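Local coordinates for erythrocyte membrane protein 1 (Plasmodium falciparum, PDB 6S8T) that binds the host receptor ICAM-1 through this DBLbeta domain, one piece of a much longer adhesion protein of malaria-infected erythrocytes, at residues Q116-T120 against M151-E155; Q175-R180 against K272-C278; G195-W199 against Q293-W297; I218-I222 against D233-E239; Y313-M317 against P459-A463. One frame throughout, in Å; residues are numbered along the deposited sequence. Where two conformers were deposited one is given.

Contact 1 of 5, residues Q116-T120 against M151-E155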
# COMPACT_ATOMS: atom_id res chain seq x y z
N GLN A 116 1.43 -7.74 -4.05
CA GLN A 116 1.87 -8.71 -5.05
C GLN A 116 0.79 -9.75 -5.34
O GLN A 116 0.63 -10.18 -6.49
CB GLN A 116 3.15 -9.40 -4.59
CG GLN A 116 3.64 -10.49 -5.52
CD GLN A 116 5.00 -11.02 -5.11
OE1 GLN A 116 5.85 -10.28 -4.62
NE2 GLN A 116 5.20 -12.32 -5.31
N HIS A 117 0.03 -10.16 -4.33
CA HIS A 117 -1.00 -11.18 -4.49
C HIS A 117 -2.40 -10.58 -4.50
O HIS A 117 -3.37 -11.23 -4.09
CB HIS A 117 -0.88 -12.24 -3.40
CG HIS A 117 0.49 -12.85 -3.30
ND1 HIS A 117 1.04 -13.58 -4.33
CD2 HIS A 117 1.41 -12.81 -2.32
CE1 HIS A 117 2.25 -13.99 -3.97
NE2 HIS A 117 2.50 -13.54 -2.75
N MET A 118 -2.53 -9.34 -4.98
CA MET A 118 -3.82 -8.67 -5.07
C MET A 118 -4.71 -9.35 -6.11
O MET A 118 -4.24 -9.85 -7.13
CB MET A 118 -3.60 -7.20 -5.42
CG MET A 118 -4.75 -6.27 -5.11
SD MET A 118 -4.21 -4.54 -5.17
CE MET A 118 -5.79 -3.71 -5.25
N CYS A 119 -6.02 -9.37 -5.83
CA CYS A 119 -6.99 -10.08 -6.68
C CYS A 119 -7.46 -9.17 -7.81
O CYS A 119 -8.54 -8.57 -7.77
CB CYS A 119 -8.17 -10.57 -5.85
SG CYS A 119 -7.80 -11.82 -4.60
N THR A 120 -6.64 -9.08 -8.86
CA THR A 120 -6.95 -8.27 -10.03
C THR A 120 -6.94 -9.09 -11.32
O THR A 120 -6.74 -8.55 -12.41
CB THR A 120 -5.97 -7.10 -10.15
OG1 THR A 120 -4.64 -7.61 -10.22
CG2 THR A 120 -6.10 -6.18 -8.95
N MET A 151 -14.00 -8.76 -4.01
CA MET A 151 -13.34 -10.05 -3.82
C MET A 151 -11.97 -9.90 -3.18
O MET A 151 -11.54 -10.79 -2.43
CB MET A 151 -13.23 -10.79 -5.16
CG MET A 151 -14.57 -11.15 -5.78
SD MET A 151 -14.43 -12.20 -7.25
CE MET A 151 -13.78 -13.71 -6.53
N ASP A 152 -11.26 -8.80 -3.45
CA ASP A 152 -9.96 -8.61 -2.81
C ASP A 152 -10.12 -8.30 -1.33
O ASP A 152 -9.32 -8.76 -0.51
CB ASP A 152 -9.17 -7.50 -3.52
CG ASP A 152 -7.71 -7.44 -3.08
OD1 ASP A 152 -6.99 -8.45 -3.24
OD2 ASP A 152 -7.29 -6.39 -2.57
N ALA A 153 -11.14 -7.52 -0.97
CA ALA A 153 -11.41 -7.25 0.44
C ALA A 153 -11.80 -8.52 1.18
O ALA A 153 -11.38 -8.73 2.32
CB ALA A 153 -12.50 -6.19 0.57
N ASP A 154 -12.62 -9.36 0.56
CA ASP A 154 -13.02 -10.61 1.20
C ASP A 154 -11.82 -11.54 1.38
O ASP A 154 -11.69 -12.20 2.42
CB ASP A 154 -14.13 -11.29 0.39
CG ASP A 154 -14.64 -12.56 1.05
OD1 ASP A 154 -15.18 -12.49 2.17
OD2 ASP A 154 -14.50 -13.64 0.43
N GLU A 155 -10.93 -11.59 0.39
CA GLU A 155 -9.75 -12.44 0.49
C GLU A 155 -8.77 -11.94 1.54
O GLU A 155 -8.10 -12.74 2.19
CB GLU A 155 -9.06 -12.54 -0.88
CG GLU A 155 -8.07 -13.68 -1.00
CD GLU A 155 -8.75 -15.04 -1.07
OE1 GLU A 155 -9.93 -15.09 -1.47
OE2 GLU A 155 -8.11 -16.05 -0.73

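Contact 2 of 5, residues Q175-R180 against K272-C278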
# COMPACT_ATOMS: atom_id res chain seq x y z
N GLN A 175 -7.87 -6.41 14.43
CA GLN A 175 -8.95 -5.85 13.63
C GLN A 175 -8.51 -4.56 12.94
O GLN A 175 -8.79 -4.35 11.75
CB GLN A 175 -10.18 -5.60 14.50
CG GLN A 175 -10.79 -6.87 15.09
CD GLN A 175 -12.13 -6.63 15.75
OE1 GLN A 175 -13.10 -6.24 15.10
NE2 GLN A 175 -12.20 -6.88 17.06
N GLU A 176 -7.80 -3.68 13.66
CA GLU A 176 -7.33 -2.45 13.04
C GLU A 176 -6.32 -2.74 11.94
O GLU A 176 -6.32 -2.06 10.90
CB GLU A 176 -6.73 -1.53 14.10
CG GLU A 176 -7.67 -0.41 14.53
CD GLU A 176 -7.07 0.48 15.60
OE1 GLU A 176 -6.44 -0.06 16.54
OE2 GLU A 176 -7.22 1.71 15.50
N SER A 177 -5.46 -3.74 12.14
CA SER A 177 -4.49 -4.09 11.11
C SER A 177 -5.18 -4.60 9.85
O SER A 177 -4.73 -4.31 8.73
CB SER A 177 -3.52 -5.15 11.65
OG SER A 177 -2.49 -5.44 10.72
N ILE A 178 -6.28 -5.34 10.00
CA ILE A 178 -7.04 -5.81 8.85
C ILE A 178 -7.74 -4.64 8.16
O ILE A 178 -7.79 -4.56 6.93
CB ILE A 178 -8.06 -6.89 9.26
CG1 ILE A 178 -7.35 -8.12 9.83
CG2 ILE A 178 -8.93 -7.30 8.09
CD1 ILE A 178 -8.30 -9.21 10.33
N CYS A 179 -8.29 -3.71 8.95
CA CYS A 179 -8.93 -2.53 8.36
C CYS A 179 -7.93 -1.70 7.56
O CYS A 179 -8.27 -1.20 6.48
CB CYS A 179 -9.59 -1.70 9.47
SG CYS A 179 -11.05 -2.48 10.27
N ARG A 180 -6.70 -1.56 8.06
CA ARG A 180 -5.69 -0.80 7.32
C ARG A 180 -5.32 -1.50 6.01
O ARG A 180 -5.09 -0.83 4.99
CB ARG A 180 -4.43 -0.60 8.18
CG ARG A 180 -4.56 0.50 9.24
CD ARG A 180 -3.20 0.86 9.85
NE ARG A 180 -2.54 -0.30 10.46
CZ ARG A 180 -2.68 -0.66 11.74
NH1 ARG A 180 -2.04 -1.72 12.20
NH2 ARG A 180 -3.46 0.05 12.55
N LYS A 272 -16.40 -6.43 14.10
CA LYS A 272 -17.14 -5.79 15.18
C LYS A 272 -16.58 -4.42 15.55
O LYS A 272 -17.35 -3.54 15.96
CB LYS A 272 -17.15 -6.70 16.41
CG LYS A 272 -18.03 -7.93 16.26
CD LYS A 272 -18.27 -8.62 17.59
CE LYS A 272 -19.24 -9.78 17.44
NZ LYS A 272 -19.58 -10.40 18.76
N LYS A 273 -15.27 -4.21 15.43
CA LYS A 273 -14.69 -2.93 15.78
C LYS A 273 -15.15 -1.86 14.80
O LYS A 273 -15.15 -2.07 13.58
CB LYS A 273 -13.17 -3.01 15.81
CG LYS A 273 -12.50 -1.76 16.35
CD LYS A 273 -10.99 -1.92 16.41
CE LYS A 273 -10.32 -0.66 16.95
NZ LYS A 273 -10.78 -0.33 18.32
N SER A 274 -15.53 -0.70 15.33
CA SER A 274 -16.09 0.37 14.51
C SER A 274 -15.41 1.72 14.70
O SER A 274 -15.83 2.69 14.06
CB SER A 274 -17.59 0.52 14.79
OG SER A 274 -17.84 0.70 16.18
N ASN A 275 -14.39 1.81 15.55
CA ASN A 275 -13.65 3.05 15.76
C ASN A 275 -12.19 2.86 15.33
O ASN A 275 -11.83 1.84 14.74
CB ASN A 275 -13.76 3.51 17.21
CG ASN A 275 -13.34 2.45 18.21
OD1 ASN A 275 -12.75 1.43 17.85
ND2 ASN A 275 -13.65 2.68 19.49
N GLY A 276 -11.36 3.85 15.63
CA GLY A 276 -9.97 3.79 15.22
C GLY A 276 -9.85 3.77 13.71
O GLY A 276 -10.59 4.46 12.99
N ASP A 277 -8.93 2.95 13.21
CA ASP A 277 -8.73 2.82 11.77
C ASP A 277 -9.88 2.11 11.07
O ASP A 277 -9.91 2.09 9.83
CB ASP A 277 -7.42 2.08 11.49
CG ASP A 277 -6.19 2.91 11.83
OD1 ASP A 277 -6.30 4.15 11.83
OD2 ASP A 277 -5.13 2.32 12.11
N CYS A 278 -10.83 1.53 11.81
CA CYS A 278 -12.00 0.89 11.23
C CYS A 278 -13.21 1.82 11.15
O CYS A 278 -14.32 1.34 10.94
CB CYS A 278 -12.38 -0.35 12.04
SG CYS A 278 -11.13 -1.66 12.14

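Contact 3 of 5, residues G195-W199 against Q293-W297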
# COMPACT_ATOMS: atom_id res chain seq x y z
N GLY A 195 -2.88 4.80 -13.27
CA GLY A 195 -1.56 4.63 -13.85
C GLY A 195 -0.40 5.08 -12.98
O GLY A 195 0.70 5.25 -13.49
N ARG A 196 -0.62 5.26 -11.67
CA ARG A 196 0.44 5.66 -10.75
C ARG A 196 1.17 4.48 -10.10
O ARG A 196 2.22 4.69 -9.50
CB ARG A 196 -0.14 6.56 -9.65
CG ARG A 196 -0.83 7.82 -10.15
CD ARG A 196 -1.55 8.57 -9.04
NE ARG A 196 -2.16 9.81 -9.53
CZ ARG A 196 -2.69 10.75 -8.76
NH1 ARG A 196 -3.21 11.84 -9.32
NH2 ARG A 196 -2.70 10.61 -7.44
N ASP A 197 0.64 3.26 -10.22
CA ASP A 197 1.17 2.12 -9.47
C ASP A 197 2.60 1.80 -9.90
O ASP A 197 2.94 1.85 -11.09
CB ASP A 197 0.27 0.90 -9.67
CG ASP A 197 0.80 -0.34 -8.97
OD1 ASP A 197 0.63 -0.44 -7.73
OD2 ASP A 197 1.38 -1.20 -9.65
N LEU A 198 3.44 1.43 -8.93
CA LEU A 198 4.88 1.29 -9.15
C LEU A 198 5.33 -0.13 -9.49
O LEU A 198 6.50 -0.32 -9.82
CB LEU A 198 5.65 1.76 -7.91
CG LEU A 198 5.52 3.24 -7.56
CD1 LEU A 198 6.16 3.52 -6.22
CD2 LEU A 198 6.14 4.10 -8.65
N TRP A 199 4.45 -1.13 -9.42
CA TRP A 199 4.86 -2.51 -9.67
C TRP A 199 4.90 -2.75 -11.18
O TRP A 199 3.86 -2.74 -11.85
CB TRP A 199 3.91 -3.50 -9.00
CG TRP A 199 4.41 -4.92 -9.05
CD1 TRP A 199 5.70 -5.33 -9.26
CD2 TRP A 199 3.64 -6.12 -8.89
NE1 TRP A 199 5.77 -6.70 -9.24
CE2 TRP A 199 4.52 -7.21 -9.02
CE3 TRP A 199 2.28 -6.38 -8.66
CZ2 TRP A 199 4.10 -8.54 -8.92
CZ3 TRP A 199 1.86 -7.69 -8.56
CH2 TRP A 199 2.77 -8.76 -8.69
N GLN A 293 1.97 6.52 -3.18
CA GLN A 293 2.09 5.08 -2.94
C GLN A 293 3.43 4.71 -2.30
O GLN A 293 3.48 3.80 -1.46
CB GLN A 293 1.89 4.32 -4.26
CG GLN A 293 1.95 2.79 -4.13
CD GLN A 293 1.59 2.09 -5.43
OE1 GLN A 293 2.38 2.08 -6.38
NE2 GLN A 293 0.40 1.50 -5.49
N ARG A 294 4.51 5.40 -2.66
CA ARG A 294 5.81 5.09 -2.08
C ARG A 294 5.82 5.32 -0.57
O ARG A 294 6.56 4.65 0.16
CB ARG A 294 6.91 5.91 -2.76
CG ARG A 294 8.33 5.48 -2.38
CD ARG A 294 9.39 6.36 -3.04
NE ARG A 294 9.34 6.30 -4.50
CZ ARG A 294 9.96 5.39 -5.24
NH1 ARG A 294 10.70 4.45 -4.66
NH2 ARG A 294 9.85 5.42 -6.57
N LEU A 295 5.01 6.26 -0.08
CA LEU A 295 4.94 6.48 1.36
C LEU A 295 4.01 5.48 2.04
O LEU A 295 4.28 5.08 3.18
CB LEU A 295 4.49 7.91 1.65
CG LEU A 295 5.44 9.02 1.18
CD1 LEU A 295 4.80 10.40 1.33
CD2 LEU A 295 6.76 8.97 1.93
N ARG A 296 2.94 5.07 1.36
CA ARG A 296 2.05 4.05 1.94
C ARG A 296 2.80 2.74 2.14
O ARG A 296 2.73 2.13 3.22
CB ARG A 296 0.82 3.85 1.06
CG ARG A 296 0.03 5.12 0.77
CD ARG A 296 -1.35 4.83 0.17
NE ARG A 296 -1.31 3.86 -0.93
CZ ARG A 296 -1.34 4.17 -2.22
NH1 ARG A 296 -1.31 3.21 -3.14
NH2 ARG A 296 -1.40 5.45 -2.60
N TRP A 297 3.54 2.31 1.12
CA TRP A 297 4.27 1.04 1.21
C TRP A 297 5.35 1.09 2.29
O TRP A 297 5.61 0.07 2.94
CB TRP A 297 4.87 0.69 -0.15
CG TRP A 297 3.85 0.29 -1.18
CD1 TRP A 297 2.49 0.22 -1.02
CD2 TRP A 297 4.10 -0.10 -2.53
NE1 TRP A 297 1.89 -0.19 -2.18
CE2 TRP A 297 2.86 -0.40 -3.13
CE3 TRP A 297 5.27 -0.23 -3.30
CZ2 TRP A 297 2.75 -0.81 -4.45
CZ3 TRP A 297 5.16 -0.64 -4.62
CH2 TRP A 297 3.91 -0.93 -5.18

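Contact 4 of 5, residues I218-I222 against D233-E239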
# COMPACT_ATOMS: atom_id res chain seq x y z
N ILE A 218 -13.26 5.81 -24.11
CA ILE A 218 -14.00 6.68 -23.19
C ILE A 218 -13.87 8.13 -23.61
O ILE A 218 -14.83 8.90 -23.54
CB ILE A 218 -13.52 6.44 -21.75
CG1 ILE A 218 -14.02 5.09 -21.23
CG2 ILE A 218 -13.97 7.58 -20.84
CD1 ILE A 218 -13.58 4.77 -19.81
N LYS A 219 -12.67 8.54 -24.06
CA LYS A 219 -12.47 9.91 -24.50
C LYS A 219 -13.39 10.26 -25.66
O LYS A 219 -13.89 11.38 -25.75
CB LYS A 219 -11.01 10.14 -24.88
CG LYS A 219 -10.70 11.55 -25.36
CD LYS A 219 -9.27 11.69 -25.86
CE LYS A 219 -9.04 13.09 -26.42
NZ LYS A 219 -7.68 13.27 -26.99
N GLU A 220 -13.63 9.30 -26.56
CA GLU A 220 -14.57 9.50 -27.65
C GLU A 220 -16.02 9.26 -27.23
O GLU A 220 -16.93 9.83 -27.83
CB GLU A 220 -14.21 8.59 -28.83
CG GLU A 220 -14.81 9.01 -30.16
CD GLU A 220 -14.15 10.24 -30.75
OE1 GLU A 220 -13.07 10.63 -30.26
OE2 GLU A 220 -14.70 10.81 -31.72
N GLU A 221 -16.24 8.44 -26.20
CA GLU A 221 -17.60 8.16 -25.74
C GLU A 221 -18.26 9.42 -25.19
O GLU A 221 -19.39 9.76 -25.58
CB GLU A 221 -17.57 7.05 -24.68
CG GLU A 221 -18.93 6.70 -24.09
CD GLU A 221 -18.84 5.59 -23.04
OE1 GLU A 221 -17.78 4.95 -22.94
OE2 GLU A 221 -19.84 5.36 -22.32
N ILE A 222 -17.58 10.12 -24.29
CA ILE A 222 -18.12 11.37 -23.73
C ILE A 222 -17.89 12.56 -24.64
O ILE A 222 -18.36 13.66 -24.32
CB ILE A 222 -17.50 11.67 -22.35
CG1 ILE A 222 -16.03 12.03 -22.49
CG2 ILE A 222 -17.68 10.49 -21.41
CD1 ILE A 222 -15.37 12.41 -21.19
N ASP A 233 -13.99 19.39 -26.46
CA ASP A 233 -13.21 18.30 -25.88
C ASP A 233 -12.43 18.86 -24.69
O ASP A 233 -11.53 19.68 -24.86
CB ASP A 233 -12.27 17.68 -26.92
CG ASP A 233 -11.61 16.41 -26.43
OD1 ASP A 233 -11.94 15.94 -25.32
OD2 ASP A 233 -10.75 15.87 -27.16
N LYS A 234 -12.79 18.40 -23.49
CA LYS A 234 -12.13 18.84 -22.27
C LYS A 234 -10.80 18.14 -22.02
O LYS A 234 -10.15 18.43 -21.01
CB LYS A 234 -13.05 18.62 -21.06
CG LYS A 234 -14.40 19.32 -21.15
CD LYS A 234 -14.28 20.80 -20.85
CE LYS A 234 -15.65 21.46 -20.77
NZ LYS A 234 -16.52 20.79 -19.75
N TYR A 235 -10.39 17.23 -22.90
CA TYR A 235 -9.19 16.42 -22.70
C TYR A 235 -8.33 16.38 -23.95
O TYR A 235 -7.75 15.34 -24.30
CB TYR A 235 -9.56 15.00 -22.26
CG TYR A 235 -10.39 14.95 -21.00
CD1 TYR A 235 -9.79 14.86 -19.75
CD2 TYR A 235 -11.78 15.00 -21.05
CE1 TYR A 235 -10.55 14.82 -18.59
CE2 TYR A 235 -12.55 14.96 -19.90
CZ TYR A 235 -11.92 14.87 -18.67
OH TYR A 235 -12.68 14.83 -17.53
N LYS A 236 -8.23 17.51 -24.65
CA LYS A 236 -7.43 17.57 -25.87
C LYS A 236 -5.96 17.27 -25.57
O LYS A 236 -5.37 17.84 -24.65
CB LYS A 236 -7.56 18.95 -26.52
CG LYS A 236 -8.96 19.27 -27.01
CD LYS A 236 -9.02 20.64 -27.68
CE LYS A 236 -10.43 20.96 -28.15
NZ LYS A 236 -10.50 22.26 -28.87
N GLY A 237 -5.38 16.36 -26.35
CA GLY A 237 -4.00 15.99 -26.15
C GLY A 237 -3.73 15.12 -24.94
O GLY A 237 -2.57 15.00 -24.53
N ASP A 238 -4.76 14.52 -24.36
CA ASP A 238 -4.57 13.72 -23.15
C ASP A 238 -3.82 12.42 -23.43
O ASP A 238 -3.24 11.84 -22.51
CB ASP A 238 -5.92 13.41 -22.50
CG ASP A 238 -5.81 13.12 -21.02
OD1 ASP A 238 -4.75 13.39 -20.42
OD2 ASP A 238 -6.79 12.61 -20.44
N GLU A 239 -3.81 11.94 -24.68
CA GLU A 239 -3.04 10.75 -25.00
C GLU A 239 -1.54 11.02 -25.00
O GLU A 239 -0.75 10.06 -24.94
CB GLU A 239 -3.47 10.19 -26.36
CG GLU A 239 -3.10 11.04 -27.56
CD GLU A 239 -4.06 12.20 -27.80
OE1 GLU A 239 -4.99 12.39 -26.98
OE2 GLU A 239 -3.88 12.91 -28.80

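Contact 5 of 5, residues Y313-M317 against P459-A463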
# COMPACT_ATOMS: atom_id res chain seq x y z
N TYR A 313 11.88 -11.84 18.57
CA TYR A 313 12.27 -11.47 19.93
C TYR A 313 11.67 -12.42 20.95
O TYR A 313 12.32 -12.74 21.96
CB TYR A 313 11.83 -10.03 20.22
CG TYR A 313 12.51 -9.40 21.41
CD1 TYR A 313 13.71 -8.71 21.27
CD2 TYR A 313 11.95 -9.49 22.68
CE1 TYR A 313 14.33 -8.13 22.36
CE2 TYR A 313 12.56 -8.91 23.78
CZ TYR A 313 13.75 -8.23 23.61
OH TYR A 313 14.37 -7.65 24.69
N ASP A 314 10.45 -12.91 20.71
CA ASP A 314 9.85 -13.88 21.62
C ASP A 314 10.63 -15.19 21.61
O ASP A 314 10.79 -15.83 22.66
CB ASP A 314 8.39 -14.12 21.25
CG ASP A 314 7.50 -12.96 21.61
OD1 ASP A 314 8.01 -11.96 22.16
OD2 ASP A 314 6.28 -13.03 21.34
N LYS A 315 11.10 -15.62 20.44
CA LYS A 315 11.95 -16.81 20.38
C LYS A 315 13.24 -16.61 21.16
O LYS A 315 13.77 -17.56 21.74
CB LYS A 315 12.27 -17.16 18.92
CG LYS A 315 11.05 -17.50 18.08
CD LYS A 315 11.44 -17.78 16.64
CE LYS A 315 10.22 -18.11 15.80
NZ LYS A 315 10.56 -18.30 14.36
N LEU A 316 13.74 -15.37 21.20
CA LEU A 316 14.94 -15.08 21.97
C LEU A 316 14.67 -15.06 23.47
O LEU A 316 15.55 -15.42 24.26
CB LEU A 316 15.53 -13.74 21.52
CG LEU A 316 17.01 -13.49 21.82
CD1 LEU A 316 17.88 -14.55 21.16
CD2 LEU A 316 17.42 -12.10 21.36
N MET A 317 13.46 -14.64 23.88
CA MET A 317 13.15 -14.60 25.31
C MET A 317 13.01 -15.99 25.90
O MET A 317 13.31 -16.20 27.08
CB MET A 317 11.86 -13.80 25.55
CG MET A 317 11.91 -12.35 25.09
SD MET A 317 10.58 -11.34 25.77
CE MET A 317 9.13 -12.24 25.23
N PRO A 459 21.43 -7.06 20.93
CA PRO A 459 20.31 -6.57 21.74
C PRO A 459 20.79 -6.18 23.13
O PRO A 459 21.45 -6.97 23.82
CB PRO A 459 19.36 -7.77 21.80
CG PRO A 459 19.76 -8.65 20.66
CD PRO A 459 21.24 -8.46 20.53
N PRO A 460 20.50 -4.95 23.57
CA PRO A 460 21.01 -4.50 24.87
C PRO A 460 20.55 -5.36 26.04
O PRO A 460 21.28 -5.49 27.03
CB PRO A 460 20.46 -3.06 24.98
CG PRO A 460 20.19 -2.65 23.57
CD PRO A 460 19.75 -3.90 22.86
N LYS A 461 19.36 -5.96 25.95
CA LYS A 461 18.87 -6.81 27.02
C LYS A 461 19.44 -8.22 26.96
O LYS A 461 19.41 -8.93 27.97
CB LYS A 461 17.34 -6.88 26.97
CG LYS A 461 16.65 -5.52 26.93
CD LYS A 461 16.59 -4.86 28.30
CE LYS A 461 15.77 -3.58 28.26
NZ LYS A 461 15.55 -2.99 29.61
N TYR A 462 19.96 -8.65 25.81
CA TYR A 462 20.46 -10.01 25.63
C TYR A 462 21.91 -10.04 25.14
O TYR A 462 22.35 -11.06 24.61
CB TYR A 462 19.56 -10.79 24.68
CG TYR A 462 18.20 -11.08 25.25
CD1 TYR A 462 17.97 -12.23 26.00
CD2 TYR A 462 17.14 -10.20 25.05
CE1 TYR A 462 16.72 -12.50 26.53
CE2 TYR A 462 15.89 -10.46 25.58
CZ TYR A 462 15.69 -11.61 26.32
OH TYR A 462 14.45 -11.87 26.84
N ALA A 463 22.65 -8.94 25.31
CA ALA A 463 24.05 -8.93 24.89
C ALA A 463 24.87 -9.94 25.68
O ALA A 463 25.71 -10.65 25.11
CB ALA A 463 24.63 -7.53 25.04

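Contact 1 of 5, residues Q116-T120 against M151-E155
Asp-152, on helix 137-163, reaches into the loop between helices 113-116 and 121-124 and takes up the backbone N-H of Cys-119. The bond from Cys-119 N to Asp-152 OD1 is 2.9 Å long and nearly straight, 163° at the hydrogen, yet the donor comes from above the carboxylate plane, 52° out of it. The carboxylate reaches the loop because CG lies anti to the Asp-152 backbone N (chi1 -169°). Here the packing is close. The two backbones approach to 5.1 Å between Cys-119 CA and Asp-152 CA, and the Met-118 side chain crosses that of Asp-152 at about a right angle, setting Met-118 CG 3.6 Å from Asp-152 OD2. Beyond CG the methionine runs on extended, to lie against Ser-185, Asp-188 and Leu-189 of helix 172-194. The other flank is looser. Cys-119 SG lies 4.0 Å from Glu-155 CB, and Met-151 adds little beyond its carbonyl, with 4.4 Å between Cys-119 SG and Met-151 O. Both Met-151 and Glu-155 are partly exposed, and the carboxylate of Glu-155 turns to Arg-159 on its own helix. Cys-119, the centre of an inverse gamma turn, is also tied by a disulfide to Cys-80. The buried Asp-152 has further partners, with Arg-89 in a salt bridge to OD1 and Ser-185 hydrogen-bonded to OD2. Shared among a backbone amide, an arginine and a serine, its carboxylate is probably stabilised in the charged form and joins the loop to two helices of the Duffy-binding-like fold.

Contact 2 of 5, residues Q175-R180 against K272-C278
Helix 172-194 presents one side of residues 175-180 to the irregular loop 272-278, and the backbones come nearest where Cys-179 CA lies 5.4 Å from Cys-278 CA. Gly-276, with positive phi, runs beside the Glu-176 carboxylate just before Asp-277, with Gly-276 CA 3.5 Å from Glu-176 OE2. The covalent link is the disulfide between Cys-179 SG and Cys-278 SG, 2.0 Å long with a torsion of 99° about the S-S bond. Two helix side chains, both ahead of Cys-179, hold loop amides that precede Cys-278: Lys-273 N donates to Gln-175 OE1 at 3.0 Å, and Asp-277 N donates at 3.1 Å to Glu-176 OE2, which accepts with its anti lone pair. Lys-273 slants over Glu-176 so that Lys-273 CE packs 3.6 Å from Glu-176 CG, while its bent end bonds Asn-275 and Gln-172. Arg-180 NH2 meets Asp-277 OD2 at 2.9 Å in a salt bridge lying in the guanidinium plane, although the carboxylate plane is turned 89° from it. Arg-180 NH1 is paired with Glu-303 on helix 293-319. Asp-277 OD2 also lies 4.0 Å from Glu-176 OE2; the arginine probably eases this repulsion, and the polar bonds add to the disulfide link.

Contact 3 of 5, residues G195-W199 against Q293-W297
Gln-293, in the first turn of helix 293-319, extends its side chain to the loop at Asp-197 and Leu-198. CB points the chain at the loop. A chi1 of -178° and an extended course beyond it carry the rest outward, and CG lies over one face of the Trp-297 indole, 3.4 Å above the plane and toward the rim. CD comes 3.6 Å from Asp-197 OD1. At the tip the amide divides its work: Gln-293 OE1 accepts from Leu-198 N at 2.8 Å, in the carbonyl plane, and Gln-293 NE2 donates to Asp-197 OD1 at 3.0 Å, on the anti side of the carboxylate. The amide and carboxylate planes stand 89° apart, and the two bonds together fix the rotation of the amide. NE2 also donates to Asp-188. Leu-198 slides past Gln-293 in the opposite direction, placing Leu-198 CG 3.5 Å from Gln-293 OE1 and Leu-198 CB 4.1 Å from Trp-297 CZ3. Its CD1 sits over one face of the Arg-294 guanidinium, toward the rim, while that arginine pairs with Asp-387. Asp-197 OD2 closes an Asx turn by accepting from Trp-199 N at 3.1 Å and forms a salt bridge with Arg-115. The loop opens with Gly-195, the C-prime residue of the Schellman motif that ends helix 172-194, and leads on to helix 202-221. It therefore turns the chain between those two helices against the start of helix 293-319, with Trp-199 and Trp-297 both touching helix 113-116.

Contact 4 of 5, residues I218-I222 against D233-E239
Lys-219, near the end of helix 202-221, forms a salt bridge with Glu-239 and reaches over a type II beta turn, Tyr-235 to Asp-238, in the loop that leads to helix 246-268. Lys-219 NZ stands 2.8 Å from Glu-239 OE1, a pair whose hydrogen-bond geometry is weak. A second weak bond, of 3.4 Å, runs from Lys-219 NZ to Tyr-235 O. That carbonyl also accepts the closing bond of the turn from Asp-238 N. The lysine is fully stretched, every torsion from chi1 (180°) onward being extended, which is how it spans from helix to loop. Along the way Lys-219 CE passes 3.3 Å from Asp-233 OD2, and Lys-219 NZ remains 4.0 Å from Asp-233 OD2, near enough for a favourable but longer-range attraction. The three oxygens are likely to favour the charged lysine. Asp-233 makes its own Asx turn through a bond of 3.2 Å from Tyr-235 N to Asp-233 OD1, approached from above the carboxylate plane. Farther out the contact becomes apolar. Lys-219, Ile-222 and Tyr-235 all touch Leu-248 of helix 246-268, so both segments rest on that helix, and Tyr-235 OH is held by Asp-251 and by the backbone of Gly-35. Ile-222 crosses the tyrosine at about a right angle, bringing Ile-222 CD1 4.0 Å from Tyr-235 CE2.

Contact 5 of 5, residues Y313-M317 against P459-A463
The rings of Tyr-313 and Tyr-462 meet in an offset edge-to-face (T-shaped) pair, the edge of Tyr-462 directed at the face of Tyr-313, with planes 81° apart and centroids separated by 5.6 Å. The pair joins the long helix 293-319 of the DBLbeta domain, which carries Tyr-313, to the domain's C-terminal, disulfide-tied segment, which carries Tyr-462. At the Tyr-462 edge, in the plane of the ring, lies the Tyr-313 hydroxyl, with 3.3 Å between Tyr-313 OH and Tyr-462 CE2. One face of the same ring is covered by Leu-316, whose side chain slides past it in the opposite direction and brings Leu-316 CD2 4.1 Å from Tyr-462 CG. The leucine's chi1 of -159° carries CD2 outward to touch Pro-459 as well, at 4.2 Å from Pro-459 CG. On the helix side Leu-316 rests on Ala-343 and Cys-344 of helix 335-372, and the latter cysteine is bonded to Cys-466 a few residues beyond Tyr-462. Leu-316 thus lies between the tail and helix 335-372, while Tyr-462 also touches Met-324. Across the segments no hydrogen bond forms, and the join is made by aromatic and aliphatic surface. Lys-461 contributes its CB, 3.8 Å from Tyr-313 OH. Within the tail, Tyr-462 N bonds Pro-459 O. At the far end of the Tyr-462 ring, Tyr-462 OH lies 3.1 Å from Met-317 CG.

Contacts 1 to 4 link helices and loops of the Duffy-binding-like fold, and contact 5 joins helix 293-319 to the C-terminal tail. Along the chain contact 1 closes before the others open, contacts 2 and 3 interleave, contact 4 is nested inside both of their loops, and contact 5 comes last. Contacts 1 and 3, with centres 17 Å apart, touch where Gln-116 packs on Trp-199. Contact 2 lies 18 Å from contact 1 between centres, across consecutive helices 137-163 and 172-194. Helix 293-319 serves contacts 3 and 5, whose centres are 35 Å apart. Contacts 4 and 5, 60 Å apart between centres, lie on opposite sides of the chain's centre, so loop-to-helix joints are spread along this elongated helical domain.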